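PDB 6GGR: bacteriophage virulence determinant from Salmonella enterica subsp. enterica serovar Typhimurium str. 14028S, which binds zinc and, as a member of the PipA family, probably acts as a metalloprotease effector that cleaves NF-κB subunits in infected host cells. Local coordinates for residues S23-Q28 with D177-N182; D138-D143 with F158-S163; V168-T173 with G185-Y190. All coordinates share one frame; numbering follows the deposited sequence.

Contact 1 (S23-Q28 with D177-N182); sequences SQLRLQ and DKEDSN
The carboxylate of Glu-179 meets the first turn of helix 24-30 and carries all the hydrogen bonds between the two segments. Ser-23 OG donates to Glu-179 OE1 at 2.6 Å, on the syn side and 23° out of the carboxylate plane. The second oxygen takes backbone donors. Gln-24 N reaches the syn lone pair of Glu-179 OE2 at 2.9 Å. Leu-25 N adds a weak bond to the same OE2 at 3.3 Å. Glu-179 spans the gap because its chain is fully extended, with CG anti to the backbone N (chi1 -179°).

This is an N-terminal helix cap with an added acidic side chain. Ser-23 is the N-cap residue, and its OG accepts weakly from Leu-25 N and from Arg-26 N. The bond from Arg-26 N is nearly straight but long, at 3.3 Å to Ser-23 OG. The same hydroxyl therefore caps the helix and holds Glu-179. The helix start would be expected to stabilise the negative charge of this carboxylate.

Apolar packing comes from Leu-25. Its CD1 lies 3.4 Å from Glu-179 CG, and its side chain comes from the direction opposite to that of the glutamate.

Asn-182 makes a polar approach without a bond across the contact. Its ND2 is 3.2 Å from Ser-23 N, but both are donors. Asn-182 OD1 accepts from Gly-185 N and Arg-184 N, while Ser-23 N bonds to Glu-189. Glu-179 to Asn-182 form a type II beta turn, closed by Asn-182 N to Glu-179 O at 3.2 Å. Asp-177, a zinc ligand of this protein, begins the loop segment and turns away from helix 24-30.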
loop_
_atom_site.group_PDB
_atom_site.type_symbol
_atom_site.label_atom_id
_atom_site.label_comp_id
_atom_site.label_asym_id
_atom_site.label_seq_id
_atom_site.Cartn_x
_atom_site.Cartn_y
_atom_site.Cartn_z
ATOM N N SER B 23 6.360 9.513 18.988
ATOM C CA SER B 23 7.383 9.286 17.982
ATOM C C SER B 23 8.610 10.119 18.320
ATOM O O SER B 23 8.499 11.299 18.660
ATOM C CB SER B 23 6.860 9.647 16.591
ATOM O OG SER B 23 7.905 9.621 15.634
ATOM N N GLN B 24 9.786 9.504 18.230
ATOM C CA GLN B 24 11.030 10.227 18.463
ATOM C C GLN B 24 11.603 10.843 17.192
ATOM O O GLN B 24 12.432 11.756 17.283
ATOM C CB GLN B 24 12.070 9.296 19.100
ATOM C CG GLN B 24 11.718 8.846 20.517
ATOM C CD GLN B 24 11.659 9.998 21.507
ATOM O OE1 GLN B 24 12.405 10.972 21.391
ATOM N NE2 GLN B 24 10.763 9.896 22.483
ATOM N N LEU B 25 11.163 10.387 16.016
ATOM C CA LEU B 25 11.647 10.948 14.758
ATOM C C LEU B 25 10.935 12.249 14.405
ATOM O O LEU B 25 11.566 13.190 13.910
ATOM C CB LEU B 25 11.468 9.929 13.634
ATOM C CG LEU B 25 12.406 8.723 13.685
ATOM C CD1 LEU B 25 11.856 7.591 12.837
ATOM C CD2 LEU B 25 13.795 9.114 13.212
ATOM N N ARG B 26 9.621 12.313 14.629
ATOM C CA ARG B 26 8.897 13.569 14.468
ATOM C C ARG B 26 9.441 14.627 15.419
ATOM O O ARG B 26 9.702 15.766 15.016
ATOM C CB ARG B 26 7.399 13.342 14.706
ATOM C CG ARG B 26 6.617 14.588 15.100
ATOM C CD ARG B 26 5.129 14.308 15.256
ATOM N NE ARG B 26 4.831 13.592 16.496
ATOM C CZ ARG B 26 4.720 14.169 17.689
ATOM N NH1 ARG B 26 4.886 15.479 17.818
ATOM N NH2 ARG B 26 4.445 13.435 18.760
ATOM N N LEU B 27 9.633 14.259 16.689
ATOM C CA LEU B 27 10.065 15.232 17.687
ATOM C C LEU B 27 11.373 15.903 17.290
ATOM O O LEU B 27 11.610 17.058 17.660
ATOM C CB LEU B 27 10.206 14.561 19.055
ATOM C CG LEU B 27 8.912 14.148 19.764
ATOM C CD1 LEU B 27 9.232 13.365 21.032
ATOM C CD2 LEU B 27 8.034 15.350 20.092
ATOM N N GLN B 28 12.227 15.214 16.532
ATOM C CA GLN B 28 13.487 15.818 16.124
ATOM C C GLN B 28 13.405 16.500 14.767
ATOM O O GLN B 28 14.195 17.412 14.502
ATOM C CB GLN B 28 14.609 14.776 16.123
ATOM C CG GLN B 28 14.435 13.622 15.170
ATOM C CD GLN B 28 15.579 12.627 15.282
ATOM O OE1 GLN B 28 15.798 12.034 16.340
ATOM N NE2 GLN B 28 16.326 12.455 14.198
ATOM N N ASP B 177 7.302 5.625 7.351
ATOM C CA ASP B 177 6.429 5.177 8.427
ATOM C C ASP B 177 7.153 4.245 9.388
ATOM O O ASP B 177 6.776 4.161 10.563
ATOM C CB ASP B 177 5.196 4.485 7.840
ATOM C CG ASP B 177 4.267 5.450 7.130
ATOM O OD1 ASP B 177 3.708 6.336 7.807
ATOM O OD2 ASP B 177 4.105 5.329 5.898
ATOM N N LYS B 178 8.193 3.559 8.915
ATOM C CA LYS B 178 8.939 2.606 9.730
ATOM C C LYS B 178 9.733 3.351 10.796
ATOM O O LYS B 178 10.718 4.029 10.485
ATOM C CB LYS B 178 9.880 1.785 8.850
ATOM C CG LYS B 178 9.187 0.899 7.834
ATOM C CD LYS B 178 8.596 -0.336 8.488
ATOM C CE LYS B 178 7.608 -1.030 7.565
ATOM N NZ LYS B 178 7.038 -2.259 8.181
ATOM N N GLU B 179 9.316 3.226 12.052
ATOM C CA GLU B 179 10.096 3.711 13.184
ATOM C C GLU B 179 10.247 2.578 14.186
ATOM O O GLU B 179 9.256 2.103 14.749
ATOM C CB GLU B 179 9.453 4.931 13.846
ATOM C CG GLU B 179 10.277 5.454 15.012
ATOM C CD GLU B 179 9.668 6.665 15.689
ATOM O OE1 GLU B 179 8.546 7.072 15.314
ATOM O OE2 GLU B 179 10.318 7.208 16.608
ATOM N N ASP B 180 11.485 2.138 14.382
ATOM C CA ASP B 180 11.831 1.245 15.479
ATOM C C ASP B 180 11.181 1.683 16.788
ATOM O O ASP B 180 11.350 2.823 17.233
ATOM C CB ASP B 180 13.352 1.210 15.632
ATOM C CG ASP B 180 14.024 0.476 14.499
ATOM O OD1 ASP B 180 13.322 -0.243 13.757
ATOM O OD2 ASP B 180 15.260 0.599 14.369
ATOM N N SER B 181 10.438 0.764 17.404
ATOM C CA SER B 181 9.885 0.925 18.746
ATOM C C SER B 181 8.801 1.995 18.839
ATOM O O SER B 181 8.495 2.462 19.941
ATOM C CB SER B 181 10.980 1.245 19.766
ATOM O OG SER B 181 11.350 2.612 19.693
ATOM N N ASN B 182 8.219 2.419 17.716
ATOM C CA ASN B 182 7.042 3.285 17.744
ATOM C C ASN B 182 5.974 2.665 16.851
ATOM O O ASN B 182 6.244 2.380 15.672
ATOM C CB ASN B 182 7.358 4.714 17.283
ATOM C CG ASN B 182 6.203 5.681 17.528
ATOM O OD1 ASN B 182 5.343 5.868 16.669
ATOM N ND2 ASN B 182 6.178 6.292 18.705
#

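Contact 2 (D138-D143 with F158-S163); sequences DDTDDD and FDTTRS
Asp-139 brings its carboxylate up to a backbone carbonyl: Asp-139 OD2 lies 3.3 Å from Asp-159 O, although both atoms are acceptors. It is equally near the carbonyl carbon, Asp-159 C. No clear hydrogen bond joins the two segments. Asp-139 OD2 also comes within 2.9 Å of Ser-163 OG, its nearest atom across the contact. That hydroxyl points back along its helix, with OG anti to its own carbonyl carbon (chi1 -55°). The nearby acceptors have positive partners from outside. Basic groups on the chain of another protein reach both sides of the contact, pairing with Asp-139 OD1 and hydrogen-bonding to Ser-163 OG. They probably offset the negative charge gathered here.

The remaining touch is loose. Asp-139 CB is 3.9 Å from Thr-160 OG1. Thr-140 CG2 approaches the same Thr-160 OG1 at 4.0 Å, the two side chains meeting at a slant. Thr-140 OG1 turns to Leu-137 O instead.

Asp-159 faces away from the loop and is the N-cap of helix 160-173. Its OD1 accepts from Arg-162 N at 3.2 Å, with the donor 51° above the carboxylate plane. Its OD2 bonds to His-200.

The contact thus sets an aspartate-rich loop, which holds an Asx turn further along, beside the capped start of the helix that bears zinc ligands His-166 and His-170. It lies at the interface with another protein's chain, where its acidic groups meet basic side chains.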
loop_
_atom_site.group_PDB
_atom_site.type_symbol
_atom_site.label_atom_id
_atom_site.label_comp_id
_atom_site.label_asym_id
_atom_site.label_seq_id
_atom_site.Cartn_x
_atom_site.Cartn_y
_atom_site.Cartn_z
ATOM N N ASP B 138 -10.260 7.401 -5.294
ATOM C CA ASP B 138 -11.011 6.162 -5.128
ATOM C C ASP B 138 -11.596 6.028 -3.727
ATOM O O ASP B 138 -12.504 5.213 -3.526
ATOM C CB ASP B 138 -10.118 4.960 -5.439
ATOM C CG ASP B 138 -9.476 5.048 -6.814
ATOM O OD1 ASP B 138 -9.993 5.803 -7.666
ATOM O OD2 ASP B 138 -8.458 4.361 -7.044
ATOM N N ASP B 139 -11.102 6.801 -2.756
ATOM C CA ASP B 139 -11.705 6.807 -1.428
ATOM C C ASP B 139 -13.179 7.182 -1.474
ATOM O O ASP B 139 -13.921 6.858 -0.540
ATOM C CB ASP B 139 -10.961 7.777 -0.508
ATOM C CG ASP B 139 -9.625 7.234 -0.042
ATOM O OD1 ASP B 139 -9.291 6.084 -0.397
ATOM O OD2 ASP B 139 -8.911 7.959 0.682
ATOM N N THR B 140 -13.613 7.864 -2.534
ATOM C CA THR B 140 -15.011 8.214 -2.741
ATOM C C THR B 140 -15.679 7.326 -3.784
ATOM O O THR B 140 -16.765 7.659 -4.269
ATOM C CB THR B 140 -15.127 9.684 -3.157
ATOM O OG1 THR B 140 -14.231 9.950 -4.244
ATOM C CG2 THR B 140 -14.796 10.605 -1.993
ATOM N N ASP B 141 -15.055 6.202 -4.138
ATOM C CA ASP B 141 -15.508 5.356 -5.235
ATOM C C ASP B 141 -16.093 4.068 -4.663
ATOM O O ASP B 141 -15.396 3.321 -3.969
ATOM C CB ASP B 141 -14.353 5.056 -6.192
ATOM C CG ASP B 141 -14.828 4.534 -7.528
ATOM O OD1 ASP B 141 -15.933 3.956 -7.578
ATOM O OD2 ASP B 141 -14.098 4.704 -8.528
ATOM N N ASP B 142 -17.374 3.820 -4.953
ATOM C CA ASP B 142 -18.028 2.598 -4.490
ATOM C C ASP B 142 -17.276 1.347 -4.936
ATOM O O ASP B 142 -17.101 0.407 -4.152
ATOM C CB ASP B 142 -19.467 2.555 -5.007
ATOM C CG ASP B 142 -20.389 3.514 -4.272
ATOM O OD1 ASP B 142 -20.655 3.289 -3.070
ATOM O OD2 ASP B 142 -20.843 4.497 -4.897
ATOM N N ASP B 143 -16.819 1.322 -6.192
ATOM C CA ASP B 143 -16.244 0.111 -6.769
ATOM C C ASP B 143 -14.966 -0.321 -6.059
ATOM O O ASP B 143 -14.548 -1.474 -6.209
ATOM C CB ASP B 143 -15.986 0.329 -8.260
ATOM C CG ASP B 143 -17.202 0.879 -8.985
ATOM O OD1 ASP B 143 -17.796 1.863 -8.488
ATOM O OD2 ASP B 143 -17.565 0.334 -10.049
ATOM N N PHE B 158 -10.103 5.072 5.770
ATOM C CA PHE B 158 -9.346 6.188 5.222
ATOM C C PHE B 158 -10.275 7.079 4.410
ATOM O O PHE B 158 -11.119 6.592 3.653
ATOM C CB PHE B 158 -8.211 5.688 4.331
ATOM C CG PHE B 158 -6.970 5.285 5.076
ATOM C CD1 PHE B 158 -6.143 6.241 5.631
ATOM C CD2 PHE B 158 -6.608 3.954 5.178
ATOM C CE1 PHE B 158 -4.992 5.879 6.301
ATOM C CE2 PHE B 158 -5.455 3.584 5.844
ATOM C CZ PHE B 158 -4.646 4.554 6.408
ATOM N N ASP B 159 -10.124 8.388 4.572
ATOM C CA ASP B 159 -10.825 9.357 3.743
ATOM C C ASP B 159 -9.804 10.182 2.967
ATOM O O ASP B 159 -8.598 10.120 3.216
ATOM C CB ASP B 159 -11.735 10.261 4.587
ATOM C CG ASP B 159 -10.965 11.285 5.404
ATOM O OD1 ASP B 159 -9.878 10.961 5.930
ATOM O OD2 ASP B 159 -11.457 12.427 5.515
ATOM N N THR B 160 -10.310 10.960 2.009
ATOM C CA THR B 160 -9.431 11.700 1.107
ATOM C C THR B 160 -8.482 12.601 1.887
ATOM O O THR B 160 -7.276 12.639 1.614
ATOM C CB THR B 160 -10.273 12.521 0.127
ATOM O OG1 THR B 160 -11.154 11.651 -0.587
ATOM C CG2 THR B 160 -9.389 13.263 -0.870
ATOM N N THR B 161 -9.007 13.333 2.868
ATOM C CA THR B 161 -8.175 14.275 3.610
ATOM C C THR B 161 -6.995 13.564 4.260
ATOM O O THR B 161 -5.837 13.941 4.045
ATOM C CB THR B 161 -9.015 15.005 4.655
ATOM O OG1 THR B 161 -10.137 15.622 4.013
ATOM C CG2 THR B 161 -8.184 16.080 5.359
ATOM N N ARG B 162 -7.268 12.515 5.044
ATOM C CA ARG B 162 -6.188 11.792 5.710
ATOM C C ARG B 162 -5.200 11.224 4.698
ATOM O O ARG B 162 -3.983 11.339 4.876
ATOM C CB ARG B 162 -6.750 10.671 6.587
ATOM C CG ARG B 162 -5.671 9.930 7.376
ATOM C CD ARG B 162 -6.250 8.965 8.412
ATOM N NE ARG B 162 -6.829 9.648 9.572
ATOM C CZ ARG B 162 -6.137 10.069 10.630
ATOM N NH1 ARG B 162 -4.826 9.895 10.694
ATOM N NH2 ARG B 162 -6.755 10.673 11.635
ATOM N N SER B 163 -5.701 10.602 3.630
ATOM C CA SER B 163 -4.806 9.987 2.654
ATOM C C SER B 163 -3.939 11.037 1.970
ATOM O O SER B 163 -2.730 10.844 1.796
ATOM C CB SER B 163 -5.613 9.204 1.622
ATOM O OG SER B 163 -6.462 8.258 2.244
#

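Contact 3 (V168-T173 with G185-Y190); sequences VVHALT and GPVVEY
Val-187 points CG1 anti to its backbone N (chi1 174°) and CG2 anti to its carbonyl carbon, so that CG1 reaches Val-169 and also the His-170 ring, while CG2 goes over the ring face. Val-169 is turned the same way, with its own CG1 anti to N, and the two CG1 methyls meet at 3.7 Å. The two valines pass alongside one another, pointing opposite ways. Val-187 CG2 is 3.7 Å from the centroid of the His-170 ring and 24° off the normal, a CH-pi contact. CE1 and ND1 of His-170 are both 3.5 Å from Val-187 CG2, which sits offset toward the rim of the ring.

Tyr-190 extends the packing towards the end of helix 160-173. Its CB is 3.9 Å from Val-169 CG1, and Tyr-190 CE2 is 4.0 Å from Thr-173 CG2. The ring meets these methyls obliquely, and its OH bonds to Asp-30. Thr-173 OG1 turns back to its own helix and donates to Val-169 O at 2.7 Å. The Thr-173 backbone N reaches the same carbonyl from the opposite face, so two donors grip it.

The His-170 ring has a partner at each nitrogen. ND1 bonds to Leu-175 O, and NE2 probably to Asp-177 OD2, while His-166 meets the ring at a steep angle.

The two helix segments run at 117° to each other, their axes 9.6 Å apart at closest approach. Here helix 186-197 backs the helix of an HxxxH zinc site, consistent with a zincin-like metalloprotease, in which His-166 and His-170 bind zinc with Asp-177; this chain has no zinc bound.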
loop_
_atom_site.group_PDB
_atom_site.type_symbol
_atom_site.label_atom_id
_atom_site.label_comp_id
_atom_site.label_asym_id
_atom_site.label_seq_id
_atom_site.Cartn_x
_atom_site.Cartn_y
_atom_site.Cartn_z
ATOM N N VAL B 168 1.342 13.746 1.492
ATOM C CA VAL B 168 2.036 15.029 1.448
ATOM C C VAL B 168 3.048 15.122 2.581
ATOM O O VAL B 168 4.161 15.630 2.398
ATOM C CB VAL B 168 1.020 16.186 1.492
ATOM C CG1 VAL B 168 1.718 17.532 1.726
ATOM C CG2 VAL B 168 0.224 16.231 0.194
ATOM N N VAL B 169 2.688 14.629 3.767
ATOM C CA VAL B 169 3.622 14.676 4.889
ATOM C C VAL B 169 4.895 13.914 4.546
ATOM O O VAL B 169 6.003 14.336 4.905
ATOM C CB VAL B 169 2.956 14.134 6.167
ATOM C CG1 VAL B 169 4.000 13.793 7.232
ATOM C CG2 VAL B 169 1.976 15.163 6.715
ATOM N N HIS B 170 4.760 12.779 3.853
ATOM C CA HIS B 170 5.936 12.061 3.375
ATOM C C HIS B 170 6.822 12.978 2.545
ATOM O O HIS B 170 8.043 13.016 2.722
ATOM C CB HIS B 170 5.518 10.845 2.545
ATOM C CG HIS B 170 5.244 9.611 3.349
ATOM N ND1 HIS B 170 6.216 8.969 4.087
ATOM C CD2 HIS B 170 4.113 8.880 3.504
ATOM C CE1 HIS B 170 5.692 7.909 4.676
ATOM N NE2 HIS B 170 4.418 7.832 4.338
ATOM N N ALA B 171 6.209 13.739 1.634
ATOM C CA ALA B 171 6.963 14.540 0.678
ATOM C C ALA B 171 7.579 15.784 1.306
ATOM O O ALA B 171 8.589 16.287 0.801
ATOM C CB ALA B 171 6.058 14.941 -0.483
ATOM N N LEU B 172 7.004 16.296 2.395
ATOM C CA LEU B 172 7.541 17.489 3.041
ATOM C C LEU B 172 8.582 17.173 4.105
ATOM O O LEU B 172 9.383 18.053 4.445
ATOM C CB LEU B 172 6.408 18.304 3.673
ATOM C CG LEU B 172 5.291 18.740 2.725
ATOM C CD1 LEU B 172 4.135 19.330 3.515
ATOM C CD2 LEU B 172 5.814 19.739 1.698
ATOM N N THR B 173 8.604 15.943 4.626
ATOM C CA THR B 173 9.559 15.552 5.654
ATOM C C THR B 173 10.572 14.516 5.191
ATOM O O THR B 173 11.583 14.326 5.873
ATOM C CB THR B 173 8.826 14.990 6.882
ATOM O OG1 THR B 173 8.145 13.781 6.527
ATOM C CG2 THR B 173 7.826 15.992 7.420
ATOM N N GLY B 185 4.952 5.796 13.886
ATOM C CA GLY B 185 5.916 6.444 13.030
ATOM C C GLY B 185 5.645 7.932 12.921
ATOM O O GLY B 185 4.599 8.428 13.349
ATOM N N PRO B 186 6.584 8.672 12.323
ATOM C CA PRO B 186 6.453 10.139 12.295
ATOM C C PRO B 186 5.344 10.649 11.387
ATOM O O PRO B 186 4.736 11.682 11.693
ATOM C CB PRO B 186 7.831 10.597 11.802
ATOM C CG PRO B 186 8.336 9.453 10.993
ATOM C CD PRO B 186 7.816 8.211 11.662
ATOM N N VAL B 187 5.070 9.973 10.271
ATOM C CA VAL B 187 4.092 10.489 9.316
ATOM C C VAL B 187 2.679 10.352 9.864
ATOM O O VAL B 187 1.847 11.254 9.706
ATOM C CB VAL B 187 4.255 9.773 7.963
ATOM C CG1 VAL B 187 3.150 10.178 6.988
ATOM C CG2 VAL B 187 5.615 10.101 7.382
ATOM N N VAL B 188 2.378 9.218 10.497
ATOM C CA VAL B 188 1.068 9.040 11.116
ATOM C C VAL B 188 0.849 10.095 12.192
ATOM O O VAL B 188 -0.199 10.747 12.245
ATOM C CB VAL B 188 0.934 7.614 11.680
ATOM C CG1 VAL B 188 -0.323 7.484 12.540
ATOM C CG2 VAL B 188 0.905 6.591 10.540
ATOM N N GLU B 189 1.839 10.289 13.064
ATOM C CA GLU B 189 1.662 11.227 14.166
ATOM C C GLU B 189 1.449 12.642 13.642
ATOM O O GLU B 189 0.530 13.344 14.080
ATOM C CB GLU B 189 2.856 11.160 15.120
ATOM C CG GLU B 189 2.978 9.810 15.822
ATOM C CD GLU B 189 3.566 9.904 17.216
ATOM O OE1 GLU B 189 4.045 10.993 17.595
ATOM O OE2 GLU B 189 3.549 8.880 17.934
ATOM N N TYR B 190 2.281 13.072 12.690
ATOM C CA TYR B 190 2.060 14.355 12.027
ATOM C C TYR B 190 0.657 14.433 11.443
ATOM O O TYR B 190 -0.060 15.420 11.640
ATOM C CB TYR B 190 3.095 14.561 10.916
ATOM C CG TYR B 190 4.382 15.235 11.332
ATOM C CD1 TYR B 190 4.377 16.360 12.151
ATOM C CD2 TYR B 190 5.607 14.759 10.886
ATOM C CE1 TYR B 190 5.557 16.982 12.519
ATOM C CE2 TYR B 190 6.792 15.371 11.252
ATOM C CZ TYR B 190 6.762 16.482 12.066
ATOM O OH TYR B 190 7.941 17.092 12.428
#

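How the contacts relate
Contact 3 is the core of the set, wholly buried about 6 Å from the chain centre. Contacts 1 and 2 lie nearer the surface and are partly buried. Contacts 2 and 3 share helix 160-173, at its start and its end, but do not touch. Contacts 1 and 3 do touch: Arg-26 NH2 forms a salt bridge with Glu-189 OE1 at 2.7 Å, and zinc ligands Asp-177 and His-170 are divided between them. Their chemistry follows their place. Contact 3 is mainly apolar, contact 1 is hydrogen bonding of a carboxylate to a serine-capped helix start, and contact 2 is acidic and meets another protein. The centres of contacts 1 and 2 are about 26 Å apart.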